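Local atomic coordinates of latency-associated nuclear antigen (PDB entry 4BLG), a protein that probably binds DNA through this C-terminal domain, part of a longer murid herpesvirus 4 latency protein. Residues T66-L71 with Y84-F89. Residues are numbered along the deposited sequence; the frame is centred on the assembly and turned at random.
Sequences TPVSCL and YYLLSF
Tyr85, with 108 Å² buried by the contact, turns a ring edge to the Cys70-Leu71 backbone: Cys70 O lies near the ring plane, 3.5 Å from Tyr85 CE1, while Leu71 CD2 approaches obliquely, 3.4 Å from Tyr85 CD1. Tyr85 chi1, 83°, sets CG between backbone N and carbonyl carbon, bringing the ring edge to the Cys70 carbonyl. A water joins Tyr85 OH to Ser69 OG, and Tyr85 OH also hydrogen-bonds Tyr85 OH of the second subunit, placing this face at the dimer interface. Ser69 and Tyr85 form an antiparallel hydrogen-bonded pair (Ser69 N to Tyr85 O and Tyr85 N to Ser69 O, 3.0 Å each) between strand 64-70, outermost in the four-stranded sheet of this chain, and 84-90. Next to it, Cys70 and Tyr84 are a non-hydrogen-bonded pair whose side chains lie on the face away from Ser69 and Tyr85, Cys70 SG making an oblique sulfur-aromatic contact with the Tyr84 ring. At the break in the strand, Thr66 (95 Å² buried) uses OG1 in place of a backbone carbonyl: Leu87 N donates to it over 3.0 Å at 176°, and the hydroxyl itself donates to Pro67 O. Thr66 N returns a bond to Leu87 O (2.9 Å), and Thr66 CG2 meets the Phe89 ring edge, 3.5 Å from CE2.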
# COMPACT_ATOMS: atom_id res chain seq x y z
N THR A 66 -7.79 -1.82 -2.75
CA THR A 66 -8.09 -0.88 -1.70
C THR A 66 -8.82 0.32 -2.27
O THR A 66 -8.82 0.53 -3.49
CB THR A 66 -6.79 -0.34 -1.10
OG1 THR A 66 -6.08 0.38 -2.12
CG2 THR A 66 -5.93 -1.47 -0.60
N PRO A 67 -9.45 1.12 -1.40
CA PRO A 67 -9.91 2.43 -1.87
C PRO A 67 -8.72 3.29 -2.27
O PRO A 67 -7.56 2.89 -2.05
CB PRO A 67 -10.62 3.02 -0.65
CG PRO A 67 -10.29 2.13 0.50
CD PRO A 67 -9.91 0.80 -0.05
N VAL A 68 -9.00 4.43 -2.88
CA VAL A 68 -7.96 5.36 -3.27
C VAL A 68 -7.47 6.10 -2.02
O VAL A 68 -8.28 6.57 -1.24
CB VAL A 68 -8.47 6.38 -4.29
CG1 VAL A 68 -7.37 7.34 -4.69
CG2 VAL A 68 -9.05 5.67 -5.53
N SER A 69 -6.15 6.17 -1.84
CA SER A 69 -5.56 7.02 -0.81
C SER A 69 -4.48 7.94 -1.42
O SER A 69 -4.41 8.10 -2.64
CB SER A 69 -4.98 6.19 0.33
OG SER A 69 -4.63 7.00 1.43
N CYS A 70 -3.67 8.56 -0.57
CA CYS A 70 -2.64 9.51 -1.02
C CYS A 70 -1.26 9.03 -0.61
O CYS A 70 -1.09 8.46 0.46
CB CYS A 70 -2.86 10.89 -0.38
SG CYS A 70 -4.50 11.58 -0.58
N LEU A 71 -0.27 9.28 -1.46
CA LEU A 71 1.11 9.07 -1.05
C LEU A 71 1.61 10.30 -0.28
O LEU A 71 1.16 11.41 -0.52
CB LEU A 71 2.01 8.81 -2.26
CG LEU A 71 1.70 7.53 -3.04
CD1 LEU A 71 2.55 7.46 -4.30
CD2 LEU A 71 1.92 6.31 -2.16
N TYR A 84 -1.96 10.24 -5.83
CA TYR A 84 -2.86 9.25 -5.26
C TYR A 84 -2.45 7.84 -5.67
O TYR A 84 -1.68 7.66 -6.61
CB TYR A 84 -4.29 9.54 -5.69
CG TYR A 84 -4.74 10.94 -5.34
CD1 TYR A 84 -4.52 12.00 -6.22
CD2 TYR A 84 -5.39 11.21 -4.16
CE1 TYR A 84 -4.93 13.28 -5.91
CE2 TYR A 84 -5.81 12.49 -3.84
CZ TYR A 84 -5.57 13.52 -4.72
OH TYR A 84 -6.00 14.79 -4.40
N TYR A 85 -2.95 6.84 -4.95
CA TYR A 85 -2.61 5.45 -5.25
C TYR A 85 -3.69 4.52 -4.76
O TYR A 85 -4.55 4.89 -3.99
CB TYR A 85 -1.30 5.05 -4.57
CG TYR A 85 -1.46 4.64 -3.12
CD1 TYR A 85 -1.39 5.58 -2.10
CD2 TYR A 85 -1.67 3.31 -2.77
CE1 TYR A 85 -1.54 5.20 -0.77
CE2 TYR A 85 -1.81 2.92 -1.45
CZ TYR A 85 -1.75 3.87 -0.45
OH TYR A 85 -1.89 3.49 0.87
N LEU A 86 -3.64 3.28 -5.25
CA LEU A 86 -4.39 2.20 -4.65
C LEU A 86 -3.57 0.94 -4.85
O LEU A 86 -2.66 0.92 -5.66
CB LEU A 86 -5.79 2.05 -5.26
CG LEU A 86 -5.93 1.71 -6.75
CD1 LEU A 86 -5.52 0.29 -7.06
CD2 LEU A 86 -7.37 1.93 -7.17
N LEU A 87 -3.90 -0.08 -4.07
CA LEU A 87 -3.22 -1.36 -4.14
C LEU A 87 -4.20 -2.41 -4.61
O LEU A 87 -5.34 -2.45 -4.15
CB LEU A 87 -2.71 -1.75 -2.75
CG LEU A 87 -1.53 -0.94 -2.21
CD1 LEU A 87 -1.24 -1.35 -0.78
CD2 LEU A 87 -0.32 -1.14 -3.10
N SER A 88 -3.75 -3.25 -5.53
CA SER A 88 -4.57 -4.34 -6.04
C SER A 88 -3.83 -5.60 -5.68
O SER A 88 -2.78 -5.88 -6.25
CB SER A 88 -4.76 -4.25 -7.56
OG SER A 88 -5.32 -3.01 -7.94
N PHE A 89 -4.38 -6.36 -4.74
CA PHE A 89 -3.71 -7.54 -4.23
C PHE A 89 -4.01 -8.77 -5.08
O PHE A 89 -5.15 -8.96 -5.53
CB PHE A 89 -4.14 -7.80 -2.78
CG PHE A 89 -3.83 -6.66 -1.86
CD1 PHE A 89 -2.57 -6.53 -1.29
CD2 PHE A 89 -4.80 -5.72 -1.56
CE1 PHE A 89 -2.28 -5.47 -0.44
CE2 PHE A 89 -4.51 -4.66 -0.71
CZ PHE A 89 -3.25 -4.54 -0.15
O HOH W 1 -3.08 5.13 2.72